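Local coordinates for protein putative cytochrome P450 hydroxylase (PDB 6GMF) that is a haem-binding cytochrome P450 that acts as a terpene monooxygenase, probably inserting one atom of molecular oxygen into its substrates, at residues I367-Q372 with S386-R391. Residues are numbered along the deposited sequence; the frame is centred on the assembly and turned at random. Where two conformers were deposited one is given.
Sequences IQRVSQ and STLPLR
Arg369 lays its aliphatic chain over Leu390 and Leu388 where strands 368-369 and 389-391 pair antiparallel, an edge pairing in the small three-stranded sheet of this P450 that strand 126-128 completes on the far side of 389-391. Gln368 and Arg391 form the hydrogen-bonded pair: Arg391 N meets Gln368 O at 2.7 Å, and Gln368 N returns a bond to Arg391 O. Next along, Arg369 and Leu390 are a non-hydrogen-bonded pair whose side chains diverge, but the end of Leu390 turns back, so that Arg369 CG lies 3.9 Å from Leu390 CD1 and Arg369 CD 3.8 Å from Leu388 CD1, the chains slanting across one another. Ile367 adds its CG2, 4.1 Å from Leu390 CG; that methyl lies anti to the backbone N, while CG1 leads off from the strand pair.

Past its methylenes the arginine chain bends at chi3 (-67°), turning the guanidinium edge toward the following turn, where NE donates to Ser371 O and NH2 to Gln372 O, the latter close to the guanidinium plane. Thr250 OG1 takes NH1 and Asp251 a salt bridge from NH2, tying the turn to the end of helix 220-251. A leucine in place of Arg369 would probably leave the Ser371 and Gln372 carbonyls and Thr250 OG1 without these donors and Asp251 without its mate, freeing the turn to shift.

On the exposed flank Val370 crosses Pro389 at about a right angle, CG2 3.9 Å from the ring's CB, and the same methyl lies obliquely by the Arg391 guanidinium. Pro389 O is gripped twice: Val370 N approaches from above the carbonyl plane at 3.1 Å, and a water 2.7 Å from Pro389 O donates to it while accepting from Ser371 N.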
loop_
_atom_site.group_PDB
_atom_site.type_symbol
_atom_site.label_atom_id
_atom_site.label_comp_id
_atom_site.label_asym_id
_atom_site.label_seq_id
_atom_site.Cartn_x
_atom_site.Cartn_y
_atom_site.Cartn_z
ATOM N N ILE A 367 6.947 14.788 -19.914
ATOM C CA ILE A 367 5.835 14.660 -18.997
ATOM C C ILE A 367 5.889 15.822 -18.019
ATOM O O ILE A 367 6.928 16.047 -17.386
ATOM C CB ILE A 367 5.903 13.309 -18.259
ATOM C CG1 ILE A 367 5.976 12.144 -19.250
ATOM C CG2 ILE A 367 4.738 13.153 -17.296
ATOM C CD1 ILE A 367 6.638 10.892 -18.710
ATOM N N GLN A 368 4.761 16.504 -17.840
ATOM C CA GLN A 368 4.645 17.619 -16.931
ATOM C C GLN A 368 3.306 17.496 -16.236
ATOM O O GLN A 368 2.384 16.919 -16.806
ATOM C CB GLN A 368 4.688 18.959 -17.653
ATOM C CG GLN A 368 6.024 19.244 -18.303
ATOM C CD GLN A 368 6.295 20.732 -18.357
ATOM O OE1 GLN A 368 5.373 21.543 -18.455
ATOM N NE2 GLN A 368 7.567 21.097 -18.256
ATOM N N ARG A 369 3.207 18.070 -15.045
ATOM C CA ARG A 369 1.941 18.220 -14.421
ATOM C C ARG A 369 1.237 19.401 -15.078
ATOM O O ARG A 369 1.862 20.358 -15.490
ATOM C CB ARG A 369 2.055 18.411 -12.908
ATOM C CG ARG A 369 2.653 17.227 -12.168
ATOM C CD ARG A 369 2.231 17.285 -10.709
ATOM N NE ARG A 369 2.854 18.438 -10.052
ATOM C CZ ARG A 369 4.008 18.396 -9.393
ATOM N NH1 ARG A 369 4.828 17.353 -9.531
ATOM N NH2 ARG A 369 4.316 19.399 -8.574
ATOM N N VAL A 370 -0.082 19.350 -15.098
ATOM C CA VAL A 370 -0.868 20.530 -15.458
ATOM C C VAL A 370 -0.699 21.581 -14.351
ATOM O O VAL A 370 -0.467 22.765 -14.636
ATOM C CB VAL A 370 -2.341 20.184 -15.714
ATOM C CG1 VAL A 370 -3.179 21.460 -15.833
ATOM C CG2 VAL A 370 -2.489 19.297 -16.957
ATOM N N SER A 371 -0.753 21.135 -13.097
ATOM C CA SER A 371 -0.737 21.999 -11.919
ATOM C C SER A 371 0.545 21.758 -11.113
ATOM O O SER A 371 0.969 20.627 -10.916
ATOM C CB SER A 371 -1.961 21.749 -11.090
ATOM O OG SER A 371 -1.939 22.497 -9.884
ATOM N N GLN A 372 1.156 22.833 -10.613
ATOM C CA GLN A 372 2.323 22.690 -9.732
ATOM C C GLN A 372 1.845 22.133 -8.390
ATOM O O GLN A 372 2.528 21.326 -7.761
ATOM C CB GLN A 372 3.040 24.041 -9.577
ATOM C CG GLN A 372 4.391 23.976 -8.853
ATOM C CD GLN A 372 4.267 24.092 -7.353
ATOM O OE1 GLN A 372 5.125 23.645 -6.581
ATOM N NE2 GLN A 372 3.189 24.698 -6.917
ATOM N N SER A 386 -5.228 12.791 -5.204
ATOM C CA SER A 386 -6.658 12.620 -5.446
ATOM C C SER A 386 -6.970 12.596 -6.951
ATOM O O SER A 386 -7.919 11.962 -7.389
ATOM C CB SER A 386 -7.458 13.682 -4.732
ATOM O OG SER A 386 -7.172 14.963 -5.265
ATOM N N THR A 387 -6.181 13.353 -7.702
ATOM C CA THR A 387 -6.177 13.454 -9.147
ATOM C C THR A 387 -4.760 13.881 -9.553
ATOM O O THR A 387 -4.050 14.497 -8.734
ATOM C CB THR A 387 -7.226 14.480 -9.597
ATOM O OG1 THR A 387 -7.281 14.494 -11.024
ATOM C CG2 THR A 387 -6.897 15.868 -9.126
ATOM N N LEU A 388 -4.329 13.541 -10.775
ATOM C CA LEU A 388 -3.029 13.906 -11.256
ATOM C C LEU A 388 -3.092 14.146 -12.762
ATOM O O LEU A 388 -2.655 13.322 -13.580
ATOM C CB LEU A 388 -1.992 12.829 -10.890
ATOM C CG LEU A 388 -0.532 13.203 -11.183
ATOM C CD1 LEU A 388 -0.135 14.392 -10.329
ATOM C CD2 LEU A 388 0.437 12.057 -10.956
ATOM N N PRO A 389 -3.635 15.314 -13.177
ATOM C CA PRO A 389 -3.629 15.700 -14.577
ATOM C C PRO A 389 -2.179 15.898 -15.018
ATOM O O PRO A 389 -1.456 16.693 -14.384
ATOM C CB PRO A 389 -4.472 16.982 -14.588
ATOM C CG PRO A 389 -5.339 16.874 -13.381
ATOM C CD PRO A 389 -4.400 16.262 -12.350
ATOM N N LEU A 390 -1.787 15.214 -16.105
ATOM C CA LEU A 390 -0.495 15.303 -16.701
ATOM C C LEU A 390 -0.570 15.770 -18.168
ATOM O O LEU A 390 -1.505 15.430 -18.913
ATOM C CB LEU A 390 0.122 13.902 -16.686
ATOM C CG LEU A 390 1.079 13.546 -15.540
ATOM C CD1 LEU A 390 0.969 14.422 -14.293
ATOM C CD2 LEU A 390 1.075 12.075 -15.239
ATOM N N ARG A 391 0.492 16.441 -18.616
ATOM C CA ARG A 391 0.643 16.813 -20.005
ATOM C C ARG A 391 1.750 15.936 -20.584
ATOM O O ARG A 391 2.840 15.906 -20.032
ATOM C CB ARG A 391 0.923 18.320 -20.077
ATOM C CG ARG A 391 1.397 18.882 -21.409
ATOM C CD ARG A 391 1.556 20.404 -21.299
ATOM N NE ARG A 391 0.583 21.030 -20.397
ATOM C CZ ARG A 391 -0.667 21.355 -20.736
ATOM N NH1 ARG A 391 -1.094 21.153 -21.973
ATOM N NH2 ARG A 391 -1.493 21.872 -19.840
HETATM O O HOH W 1 -1.726 18.501 -12.346
#